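Local coordinates for aldo-keto reductase family 1 member C1 (PDB 1QWK), which probably reduces aldehydes and ketones to alcohols with NADPH, as an aldose reductase-like enzyme of the aldo-keto reductase superfamily, at residues S7-L10 and V14-P17; A34-V39 and L66-V71; D133-F138 and S161-L166. All blocks are in the same frame, centred on the assembly; numbering follows the deposited sequence.

Contact 1: S7-L10 and V14-P17; sequences SIKL and VEMP
Strands 7-9 and 15-17 pair antiparallel in a beta hairpin, their short axes running at 150° to each other and 4.2 Å apart at closest approach. Ile8 and Met16 form the hydrogen-bonded pair: Ile8 N gives its hydrogen to Met16 O at 2.7 Å, and Met16 N returns a bond to Ile8 O at 2.8 Å, almost straight at the hydrogen. Nearer the turn, Leu10 N closes on Val14 O at 2.8 Å.

Lys9 and Glu15 share one face of the hairpin. Glu15 folds back at chi2 (-86°), which swings its carboxylate over the neighbouring strand until OE1 lies 3.2 Å from Lys9 CA. A water bridges the strands there, hydrogen-bonded to Glu15 OE1 and Ser7 O. Lys9 NZ does not reach the carboxylate; it makes a weak hydrogen bond to Gly13 O instead. Ser7 OG sits beside Pro17 CA, with its hydrogen bond going to Thr5 O. Leu10 points toward the other strand, and its CD1 touches Val14 CB at 4.0 Å.

The hairpin plugs the N-terminal end of the TIM barrel, as in other aldo-keto reductases. Met16 drops onto Leu45, Phe77 and Thr199, Leu10 meets Ala149 and Ser197, and Pro17 packs on Leu45 and Phe77, so barrel strands 45-47, 77-82 and 197-201 all meet this lid.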
ATOM      1  N   SER A   7      -5.889   9.046 -11.495  1.00 19.38           N
ATOM      2  CA  SER A   7      -5.094   7.830 -11.568  1.00 21.22           C
ATOM      3  C   SER A   7      -3.695   7.994 -12.149  1.00 22.17           C
ATOM      4  O   SER A   7      -3.365   9.013 -12.755  1.00 21.90           O
ATOM      5  CB  SER A   7      -5.851   6.787 -12.393  1.00 23.27           C
ATOM      6  OG  SER A   7      -7.181   6.640 -11.922  1.00 29.20           O
ATOM      7  N   ILE A   8      -2.878   6.967 -11.943  1.00 21.71           N
ATOM      8  CA  ILE A   8      -1.517   6.915 -12.459  1.00 22.37           C
ATOM      9  C   ILE A   8      -1.540   5.850 -13.548  1.00 22.55           C
ATOM     10  O   ILE A   8      -2.108   4.772 -13.358  1.00 22.74           O
ATOM     11  CB  ILE A   8      -0.512   6.500 -11.357  1.00 24.79           C
ATOM     12  CG1 ILE A   8      -0.345   7.644 -10.355  1.00 27.81           C
ATOM     13  CG2 ILE A   8       0.833   6.117 -11.970  1.00 25.55           C
ATOM     14  CD1 ILE A   8       0.185   8.924 -10.967  1.00 32.11           C
ATOM     15  N   LYS A   9      -0.942   6.152 -14.695  1.00 21.42           N
ATOM     16  CA  LYS A   9      -0.915   5.202 -15.798  1.00 20.99           C
ATOM     17  C   LYS A   9       0.288   4.275 -15.657  1.00 21.42           C
ATOM     18  O   LYS A   9       1.434   4.726 -15.646  1.00 21.16           O
ATOM     19  CB  LYS A   9      -0.849   5.950 -17.135  1.00 24.69           C
ATOM     20  CG  LYS A   9      -0.994   5.060 -18.355  1.00 29.45           C
ATOM     21  CD  LYS A   9      -0.930   5.877 -19.642  1.00 32.81           C
ATOM     22  CE  LYS A   9      -1.141   5.002 -20.871  1.00 36.41           C
ATOM     23  NZ  LYS A   9      -2.482   4.346 -20.862  1.00 39.84           N
ATOM     24  N   LEU A  10       0.016   2.979 -15.524  1.00 17.51           N
ATOM     25  CA  LEU A  10       1.076   1.979 -15.399  1.00 18.69           C
ATOM     26  C   LEU A  10       1.737   1.776 -16.768  1.00 18.65           C
ATOM     27  O   LEU A  10       1.168   2.148 -17.795  1.00 19.45           O
ATOM     28  CB  LEU A  10       0.500   0.657 -14.878  1.00 17.37           C
ATOM     29  CG  LEU A  10      -0.234   0.733 -13.531  1.00 19.76           C
ATOM     30  CD1 LEU A  10      -0.649  -0.662 -13.082  1.00 18.04           C
ATOM     31  CD2 LEU A  10       0.675   1.375 -12.488  1.00 19.92           C
ATOM     32  N   VAL A  14      -2.564   0.295 -17.945  1.00 19.65           N
ATOM     33  CA  VAL A  14      -3.573   0.188 -16.902  1.00 19.22           C
ATOM     34  C   VAL A  14      -3.567   1.427 -16.013  1.00 19.86           C
ATOM     35  O   VAL A  14      -2.508   1.881 -15.580  1.00 20.04           O
ATOM     36  CB  VAL A  14      -3.325  -1.059 -16.025  1.00 18.49           C
ATOM     37  CG1 VAL A  14      -4.262  -1.052 -14.819  1.00 18.19           C
ATOM     38  CG2 VAL A  14      -3.529  -2.315 -16.851  1.00 19.95           C
ATOM     39  N   GLU A  15      -4.753   1.975 -15.757  1.00 19.00           N
ATOM     40  CA  GLU A  15      -4.899   3.158 -14.906  1.00 21.29           C
ATOM     41  C   GLU A  15      -5.145   2.750 -13.454  1.00 19.78           C
ATOM     42  O   GLU A  15      -6.093   2.022 -13.162  1.00 22.48           O
ATOM     43  CB  GLU A  15      -6.068   4.013 -15.402  1.00 22.51           C
ATOM     44  CG  GLU A  15      -5.800   4.745 -16.710  1.00 29.51           C
ATOM     45  CD  GLU A  15      -5.112   6.082 -16.499  1.00 36.04           C
ATOM     46  OE1 GLU A  15      -3.996   6.105 -15.935  1.00 37.79           O
ATOM     47  OE2 GLU A  15      -5.693   7.118 -16.896  1.00 39.98           O
ATOM     48  N   MET A  16      -4.293   3.221 -12.547  1.00 18.76           N
ATOM     49  CA  MET A  16      -4.421   2.900 -11.125  1.00 17.61           C
ATOM     50  C   MET A  16      -4.766   4.140 -10.298  1.00 18.10           C
ATOM     51  O   MET A  16      -4.013   5.109 -10.284  1.00 18.38           O
ATOM     52  CB  MET A  16      -3.111   2.294 -10.604  1.00 18.14           C
ATOM     53  CG  MET A  16      -3.105   2.004  -9.105  1.00 18.62           C
ATOM     54  SD  MET A  16      -1.544   1.283  -8.525  1.00 21.38           S
ATOM     55  CE  MET A  16      -0.481   2.735  -8.536  1.00 22.34           C
ATOM     56  N   PRO A  17      -5.913   4.123  -9.595  1.00 18.42           N
ATOM     57  CA  PRO A  17      -6.313   5.274  -8.774  1.00 17.50           C
ATOM     58  C   PRO A  17      -5.182   5.677  -7.827  1.00 18.90           C
ATOM     59  O   PRO A  17      -4.547   4.819  -7.218  1.00 17.90           O
ATOM     60  CB  PRO A  17      -7.541   4.755  -8.029  1.00 18.00           C
ATOM     61  CG  PRO A  17      -8.149   3.788  -9.026  1.00 18.28           C
ATOM     62  CD  PRO A  17      -6.928   3.053  -9.543  1.00 18.66           C
TER
HETATM   63  O   HOH W   1      -3.707   8.683 -15.755  1.00 45.29           O

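Contact 2: A34-V39 and L66-V71; sequences AVKTAV and LEEGVV
Lys36 and Val39, one helical turn apart on helix 28-41, are the residues of 34-39 that meet the end of helix 55-68 and the chain just beyond it. Lys36 comes first. Its side chain bends at chi3 (71°), which carries the amine across to Glu68. NZ donates to Glu68 OE2 at 2.8 Å in a salt bridge, approaching on the syn side of that oxygen, the side facing OE1. The two side chains meet at about a right angle, and Lys36 CE follows the amine to within 3.3 Å of Glu68 OE2. The same NZ also forms a salt bridge with Glu64, one turn earlier on helix 55-68. An alanine in place of Lys36 would probably leave the carboxylates of Glu64 and Glu68 without this shared positive partner and free Glu68 to swing away from helix 28-41.

Val39 follows with a purely apolar contact. With CG1 anti to the backbone N (chi1 175°), that methyl faces the other segment, and Val39 CG1 meets Val70 CG1 at 4.0 Å. Val39 CG1 also lies 3.9 Å from both CG1 and CG2 of Val71. Leu65 of helix 55-68 packs against Val39 and Val70 too.

Gly69 turns the chain out of its helix in a Schellman motif, with positive phi (77°), just before the two valines. The chemistry is thus divided between two neighbouring outer helices of the barrel: the ion pair ends on the exposed Glu68, where water would probably weaken it, while the apolar cluster around the buried Val39 and Val71 is likely to depend little on solvent.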
ATOM      1  N   ALA A  34     -15.956  -0.266   6.128  1.00 22.64           N
ATOM      2  CA  ALA A  34     -14.904   0.614   5.637  1.00 21.91           C
ATOM      3  C   ALA A  34     -14.897   0.693   4.111  1.00 21.01           C
ATOM      4  O   ALA A  34     -14.794   1.778   3.540  1.00 21.15           O
ATOM      5  CB  ALA A  34     -13.543   0.134   6.144  1.00 21.18           C
ATOM      6  N   VAL A  35     -15.004  -0.457   3.455  1.00 19.67           N
ATOM      7  CA  VAL A  35     -14.997  -0.492   2.000  1.00 20.36           C
ATOM      8  C   VAL A  35     -16.186   0.268   1.423  1.00 20.46           C
ATOM      9  O   VAL A  35     -16.023   1.103   0.533  1.00 20.26           O
ATOM     10  CB  VAL A  35     -15.011  -1.952   1.472  1.00 20.73           C
ATOM     11  CG1 VAL A  35     -15.233  -1.969  -0.033  1.00 22.50           C
ATOM     12  CG2 VAL A  35     -13.686  -2.632   1.803  1.00 22.17           C
ATOM     13  N   LYS A  36     -17.384  -0.007   1.934  1.00 21.72           N
ATOM     14  CA  LYS A  36     -18.577   0.671   1.430  1.00 22.17           C
ATOM     15  C   LYS A  36     -18.528   2.176   1.662  1.00 23.29           C
ATOM     16  O   LYS A  36     -18.946   2.957   0.807  1.00 24.16           O
ATOM     17  CB  LYS A  36     -19.831   0.072   2.071  1.00 23.93           C
ATOM     18  CG  LYS A  36     -19.961  -1.422   1.819  1.00 26.99           C
ATOM     19  CD  LYS A  36     -21.273  -1.995   2.341  1.00 29.18           C
ATOM     20  CE  LYS A  36     -22.457  -1.541   1.505  1.00 32.72           C
ATOM     21  NZ  LYS A  36     -23.734  -2.115   2.019  1.00 35.12           N
ATOM     22  N   THR A  37     -18.010   2.583   2.815  1.00 22.43           N
ATOM     23  CA  THR A  37     -17.906   4.004   3.128  1.00 23.08           C
ATOM     24  C   THR A  37     -16.927   4.676   2.171  1.00 22.71           C
ATOM     25  O   THR A  37     -17.189   5.764   1.649  1.00 22.12           O
ATOM     26  CB  THR A  37     -17.410   4.224   4.572  1.00 23.51           C
ATOM     27  OG1 THR A  37     -18.356   3.665   5.494  1.00 26.16           O
ATOM     28  CG2 THR A  37     -17.253   5.709   4.856  1.00 24.74           C
ATOM     29  N   ALA A  38     -15.798   4.015   1.936  1.00 21.27           N
ATOM     30  CA  ALA A  38     -14.769   4.550   1.055  1.00 20.37           C
ATOM     31  C   ALA A  38     -15.268   4.691  -0.378  1.00 20.16           C
ATOM     32  O   ALA A  38     -15.088   5.735  -1.010  1.00 20.23           O
ATOM     33  CB  ALA A  38     -13.534   3.651   1.092  1.00 20.83           C
ATOM     34  N   VAL A  39     -15.891   3.641  -0.898  1.00 20.07           N
ATOM     35  CA  VAL A  39     -16.391   3.687  -2.267  1.00 21.69           C
ATOM     36  C   VAL A  39     -17.472   4.753  -2.428  1.00 21.38           C
ATOM     37  O   VAL A  39     -17.493   5.475  -3.423  1.00 20.88           O
ATOM     38  CB  VAL A  39     -16.935   2.309  -2.707  1.00 22.07           C
ATOM     39  CG1 VAL A  39     -17.574   2.410  -4.090  1.00 22.68           C
ATOM     40  CG2 VAL A  39     -15.801   1.297  -2.739  1.00 22.35           C
ATOM     41  N   LEU A  66     -22.092  -3.624  -5.813  1.00 31.71           N
ATOM     42  CA  LEU A  66     -22.556  -3.868  -7.174  1.00 32.71           C
ATOM     43  C   LEU A  66     -24.077  -4.008  -7.223  1.00 34.19           C
ATOM     44  O   LEU A  66     -24.727  -3.459  -8.112  1.00 34.45           O
ATOM     45  CB  LEU A  66     -21.898  -5.130  -7.743  1.00 32.30           C
ATOM     46  CG  LEU A  66     -20.373  -5.093  -7.912  1.00 33.11           C
ATOM     47  CD1 LEU A  66     -19.875  -6.446  -8.390  1.00 32.78           C
ATOM     48  CD2 LEU A  66     -19.989  -4.006  -8.899  1.00 33.81           C
ATOM     49  N   GLU A  67     -24.639  -4.740  -6.267  1.00 36.27           N
ATOM     50  CA  GLU A  67     -26.084  -4.944  -6.215  1.00 38.62           C
ATOM     51  C   GLU A  67     -26.818  -3.635  -5.926  1.00 39.06           C
ATOM     52  O   GLU A  67     -27.934  -3.423  -6.404  1.00 39.53           O
ATOM     53  CB  GLU A  67     -26.435  -5.983  -5.145  1.00 40.14           C
ATOM     54  CG  GLU A  67     -25.784  -7.341  -5.367  1.00 43.47           C
ATOM     55  CD  GLU A  67     -26.219  -8.378  -4.342  1.00 45.11           C
ATOM     56  OE1 GLU A  67     -26.119  -8.100  -3.127  1.00 46.52           O
ATOM     57  OE2 GLU A  67     -26.652  -9.476  -4.755  1.00 47.37           O
ATOM     58  N   GLU A  68     -26.188  -2.762  -5.145  1.00 38.38           N
ATOM     59  CA  GLU A  68     -26.777  -1.473  -4.799  1.00 38.45           C
ATOM     60  C   GLU A  68     -26.659  -0.487  -5.956  1.00 38.11           C
ATOM     61  O   GLU A  68     -27.285   0.574  -5.945  1.00 38.45           O
ATOM     62  CB  GLU A  68     -26.088  -0.896  -3.559  1.00 39.61           C
ATOM     63  CG  GLU A  68     -26.464  -1.593  -2.263  1.00 42.21           C
ATOM     64  CD  GLU A  68     -25.560  -1.210  -1.109  1.00 43.22           C
ATOM     65  OE1 GLU A  68     -25.341   0.003  -0.895  1.00 45.03           O
ATOM     66  OE2 GLU A  68     -25.071  -2.122  -0.410  1.00 45.81           O
ATOM     67  N   GLY A  69     -25.852  -0.843  -6.950  1.00 36.18           N
ATOM     68  CA  GLY A  69     -25.669   0.019  -8.103  1.00 34.49           C
ATOM     69  C   GLY A  69     -24.746   1.195  -7.846  1.00 34.23           C
ATOM     70  O   GLY A  69     -24.744   2.166  -8.601  1.00 35.01           O
ATOM     71  N   VAL A  70     -23.955   1.112  -6.781  1.00 33.15           N
ATOM     72  CA  VAL A  70     -23.029   2.182  -6.436  1.00 31.78           C
ATOM     73  C   VAL A  70     -21.936   2.300  -7.491  1.00 31.04           C
ATOM     74  O   VAL A  70     -21.596   3.400  -7.924  1.00 31.81           O
ATOM     75  CB  VAL A  70     -22.375   1.930  -5.064  1.00 31.83           C
ATOM     76  CG1 VAL A  70     -21.424   3.068  -4.721  1.00 32.04           C
ATOM     77  CG2 VAL A  70     -23.450   1.797  -3.997  1.00 31.79           C
ATOM     78  N   VAL A  71     -21.386   1.161  -7.895  1.00 30.29           N
ATOM     79  CA  VAL A  71     -20.338   1.129  -8.909  1.00 29.09           C
ATOM     80  C   VAL A  71     -20.389  -0.181  -9.681  1.00 29.23           C
ATOM     81  O   VAL A  71     -21.120  -1.103  -9.318  1.00 28.33           O
ATOM     82  CB  VAL A  71     -18.920   1.264  -8.283  1.00 30.11           C
ATOM     83  CG1 VAL A  71     -18.703   2.673  -7.764  1.00 29.68           C
ATOM     84  CG2 VAL A  71     -18.747   0.256  -7.154  1.00 27.88           C
TER

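Contact 3: D133-F138 and S161-L166; sequences DVWRQF and SRALAL
Trp135 and Ala163 bring helix 131-143 and helix 157-164 together, their CA atoms 6.1 Å apart. Following the tryptophan outward, Trp135 CB already lies 4.0 Å from Ala163 CB. The next atom, CG, comes closer to that methyl, at 3.8 Å. CG stands anti to the backbone N (chi1 -168°), and this sends the indole inward between the helices, with a face of its five-membered ring toward Ala163. Ala163 CB therefore sits over that face, 4.2 Å from the ring centroid and 26° off the normal, a CH-pi contact. At CD1 the ring meets two groups: Ala163 O at 3.8 Å and, near the ring plane at its edge, Leu166 CD1. Beyond it, NE1 gives its hydrogen to Thr169 O, which helps fix the rotation of the indole. The six-membered ring turns inward to the barrel, where Trp135 rests against Val150, Val152 and Val171.

One residue on, Arg136 deals with the outer side of the contact. Its CG lies 4.0 Å from Leu166 CD1, and a bend at chi3 (77°) brings the guanidinium back toward the leucine, whose CD2 lies at its edge. A water near the guanidinium plane accepts from Arg136 NH1 and donates to Leu166 O at 2.7 Å, so this polar link is solvent-mediated while the leucine methyls lie alongside the arginine chain.

In the barrel, these are the helices before and after strand 150-153, one beta-alpha step apart, and Trp135 fills the groove between them down to that strand. Arg162 adds a second tie between the helices through its salt bridge to Glu132, and it also pairs with Glu309 near the C terminus.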
ATOM      1  N   ASP A 133      13.096 -16.434  -9.709  1.00 19.66           N
ATOM      2  CA  ASP A 133      12.145 -17.535  -9.822  1.00 20.33           C
ATOM      3  C   ASP A 133      10.757 -17.094  -9.383  1.00 20.42           C
ATOM      4  O   ASP A 133       9.744 -17.536  -9.938  1.00 20.51           O
ATOM      5  CB  ASP A 133      12.607 -18.735  -8.989  1.00 21.90           C
ATOM      6  CG  ASP A 133      13.832 -19.414  -9.579  1.00 25.76           C
ATOM      7  OD1 ASP A 133      14.079 -19.251 -10.797  1.00 29.14           O
ATOM      8  OD2 ASP A 133      14.537 -20.126  -8.835  1.00 26.87           O
ATOM      9  N   VAL A 134      10.713 -16.218  -8.384  1.00 18.18           N
ATOM     10  CA  VAL A 134       9.448 -15.696  -7.882  1.00 17.52           C
ATOM     11  C   VAL A 134       8.800 -14.861  -8.978  1.00 17.48           C
ATOM     12  O   VAL A 134       7.612 -15.017  -9.281  1.00 16.93           O
ATOM     13  CB  VAL A 134       9.657 -14.797  -6.635  1.00 16.65           C
ATOM     14  CG1 VAL A 134       8.331 -14.153  -6.220  1.00 17.86           C
ATOM     15  CG2 VAL A 134      10.213 -15.619  -5.490  1.00 17.89           C
ATOM     16  N   TRP A 135       9.578 -13.975  -9.590  1.00 16.75           N
ATOM     17  CA  TRP A 135       9.013 -13.134 -10.635  1.00 17.66           C
ATOM     18  C   TRP A 135       8.497 -13.920 -11.846  1.00 17.86           C
ATOM     19  O   TRP A 135       7.509 -13.524 -12.467  1.00 18.68           O
ATOM     20  CB  TRP A 135      10.020 -12.082 -11.096  1.00 17.54           C
ATOM     21  CG  TRP A 135       9.367 -11.045 -11.937  1.00 16.93           C
ATOM     22  CD1 TRP A 135       9.603 -10.786 -13.251  1.00 16.74           C
ATOM     23  CD2 TRP A 135       8.292 -10.185 -11.540  1.00 16.17           C
ATOM     24  NE1 TRP A 135       8.736  -9.820 -13.706  1.00 17.02           N
ATOM     25  CE2 TRP A 135       7.920  -9.433 -12.676  1.00 15.49           C
ATOM     26  CE3 TRP A 135       7.601  -9.981 -10.333  1.00 16.00           C
ATOM     27  CZ2 TRP A 135       6.888  -8.488 -12.646  1.00 16.55           C
ATOM     28  CZ3 TRP A 135       6.573  -9.040 -10.303  1.00 16.93           C
ATOM     29  CH2 TRP A 135       6.228  -8.308 -11.453  1.00 16.59           C
ATOM     30  N   ARG A 136       9.153 -15.024 -12.191  1.00 17.80           N
ATOM     31  CA  ARG A 136       8.688 -15.809 -13.329  1.00 18.09           C
ATOM     32  C   ARG A 136       7.246 -16.273 -13.102  1.00 18.56           C
ATOM     33  O   ARG A 136       6.466 -16.373 -14.051  1.00 18.27           O
ATOM     34  CB  ARG A 136       9.605 -17.016 -13.574  1.00 21.57           C
ATOM     35  CG  ARG A 136      11.059 -16.649 -13.844  1.00 25.68           C
ATOM     36  CD  ARG A 136      11.843 -17.842 -14.376  1.00 30.20           C
ATOM     37  NE  ARG A 136      11.540 -18.074 -15.782  1.00 30.20           N
ATOM     38  CZ  ARG A 136      12.180 -17.491 -16.792  1.00 32.59           C
ATOM     39  NH1 ARG A 136      13.177 -16.648 -16.558  1.00 31.89           N
ATOM     40  NH2 ARG A 136      11.799 -17.722 -18.038  1.00 32.60           N
ATOM     41  N   GLN A 137       6.877 -16.546 -11.853  1.00 17.98           N
ATOM     42  CA  GLN A 137       5.504 -16.972 -11.580  1.00 17.77           C
ATOM     43  C   GLN A 137       4.523 -15.815 -11.773  1.00 18.65           C
ATOM     44  O   GLN A 137       3.380 -16.019 -12.190  1.00 17.93           O
ATOM     45  CB  GLN A 137       5.369 -17.529 -10.159  1.00 18.38           C
ATOM     46  CG  GLN A 137       6.166 -18.798  -9.900  1.00 20.20           C
ATOM     47  CD  GLN A 137       5.753 -19.479  -8.616  1.00 20.42           C
ATOM     48  OE1 GLN A 137       4.680 -20.081  -8.537  1.00 18.78           O
ATOM     49  NE2 GLN A 137       6.589 -19.366  -7.591  1.00 20.43           N
ATOM     50  N   PHE A 138       4.968 -14.600 -11.467  1.00 16.76           N
ATOM     51  CA  PHE A 138       4.113 -13.431 -11.635  1.00 16.39           C
ATOM     52  C   PHE A 138       3.908 -13.161 -13.118  1.00 16.28           C
ATOM     53  O   PHE A 138       2.814 -12.790 -13.552  1.00 16.43           O
ATOM     54  CB  PHE A 138       4.726 -12.219 -10.915  1.00 16.64           C
ATOM     55  CG  PHE A 138       4.396 -12.175  -9.448  1.00 14.52           C
ATOM     56  CD1 PHE A 138       3.231 -11.547  -9.005  1.00 15.88           C
ATOM     57  CD2 PHE A 138       5.181 -12.864  -8.520  1.00 14.42           C
ATOM     58  CE1 PHE A 138       2.848 -11.609  -7.670  1.00 16.39           C
ATOM     59  CE2 PHE A 138       4.802 -12.931  -7.182  1.00 15.73           C
ATOM     60  CZ  PHE A 138       3.629 -12.305  -6.753  1.00 16.05           C
ATOM     61  N   SER A 161      15.790  -4.950  -9.884  1.00 17.27           N
ATOM     62  CA  SER A 161      16.638  -4.969 -11.077  1.00 18.77           C
ATOM     63  C   SER A 161      16.839  -6.401 -11.573  1.00 19.17           C
ATOM     64  O   SER A 161      16.852  -6.649 -12.777  1.00 19.41           O
ATOM     65  CB  SER A 161      18.005  -4.342 -10.782  1.00 20.91           C
ATOM     66  OG  SER A 161      17.889  -2.961 -10.514  1.00 24.91           O
ATOM     67  N   ARG A 162      17.005  -7.338 -10.644  1.00 18.97           N
ATOM     68  CA  ARG A 162      17.201  -8.734 -11.017  1.00 18.23           C
ATOM     69  C   ARG A 162      15.952  -9.283 -11.699  1.00 19.48           C
ATOM     70  O   ARG A 162      16.045 -10.106 -12.612  1.00 20.15           O
ATOM     71  CB  ARG A 162      17.557  -9.565  -9.785  1.00 19.81           C
ATOM     72  CG  ARG A 162      18.975  -9.318  -9.276  1.00 19.23           C
ATOM     73  CD  ARG A 162      19.155  -9.824  -7.852  1.00 21.53           C
ATOM     74  NE  ARG A 162      18.840 -11.239  -7.708  1.00 21.22           N
ATOM     75  CZ  ARG A 162      18.551 -11.818  -6.548  1.00 22.05           C
ATOM     76  NH1 ARG A 162      18.539 -11.096  -5.433  1.00 21.98           N
ATOM     77  NH2 ARG A 162      18.258 -13.112  -6.503  1.00 22.39           N
ATOM     78  N   ALA A 163      14.784  -8.822 -11.263  1.00 18.01           N
ATOM     79  CA  ALA A 163      13.528  -9.270 -11.860  1.00 17.86           C
ATOM     80  C   ALA A 163      13.382  -8.674 -13.259  1.00 19.25           C
ATOM     81  O   ALA A 163      12.984  -9.367 -14.200  1.00 19.94           O
ATOM     82  CB  ALA A 163      12.349  -8.852 -10.984  1.00 17.35           C
ATOM     83  N   LEU A 164      13.714  -7.394 -13.400  1.00 19.37           N
ATOM     84  CA  LEU A 164      13.609  -6.714 -14.692  1.00 21.34           C
ATOM     85  C   LEU A 164      14.537  -7.306 -15.741  1.00 21.82           C
ATOM     86  O   LEU A 164      14.166  -7.430 -16.908  1.00 22.32           O
ATOM     87  CB  LEU A 164      13.930  -5.225 -14.534  1.00 19.97           C
ATOM     88  CG  LEU A 164      12.961  -4.380 -13.707  1.00 19.08           C
ATOM     89  CD1 LEU A 164      13.505  -2.970 -13.581  1.00 19.99           C
ATOM     90  CD2 LEU A 164      11.590  -4.369 -14.378  1.00 21.26           C
ATOM     91  N   ALA A 165      15.741  -7.672 -15.312  1.00 21.50           N
ATOM     92  CA  ALA A 165      16.755  -8.231 -16.198  1.00 22.17           C
ATOM     93  C   ALA A 165      16.332  -9.514 -16.907  1.00 21.86           C
ATOM     94  O   ALA A 165      16.916  -9.878 -17.923  1.00 22.61           O
ATOM     95  CB  ALA A 165      18.040  -8.477 -15.411  1.00 22.74           C
ATOM     96  N   LEU A 166      15.326 -10.199 -16.372  1.00 20.62           N
ATOM     97  CA  LEU A 166      14.849 -11.442 -16.970  1.00 19.76           C
ATOM     98  C   LEU A 166      14.245 -11.240 -18.354  1.00 20.27           C
ATOM     99  O   LEU A 166      14.149 -12.184 -19.137  1.00 21.20           O
ATOM    100  CB  LEU A 166      13.808 -12.096 -16.066  1.00 19.71           C
ATOM    101  CG  LEU A 166      14.285 -12.551 -14.688  1.00 20.93           C
ATOM    102  CD1 LEU A 166      13.115 -13.168 -13.931  1.00 21.08           C
ATOM    103  CD2 LEU A 166      15.411 -13.564 -14.840  1.00 21.33           C
TER
HETATM  104  O   HOH W   2      14.767 -14.771 -18.728  1.00 28.84           O

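How the contacts relate
From the N terminus, contact 1 comes first and closes the shortest loop, the three-residue turn of the hairpin that caps the barrel. Contact 2 then joins helix 28-41 to the end of helix 55-68, bracketing strand 45-47; contact 3 likewise joins helix 131-143 to helix 157-164 across strand 150-153. The three lie in series, none enclosing or crossing another. Contacts 2 and 3 both join the helices that precede and follow a barrel strand, at separated places on the outer helical layer, their centres about 36 Å apart. The hairpin lies between them in space, its centre about 20 Å from that of contact 2 and about 22 Å from that of contact 3, at the barrel's end.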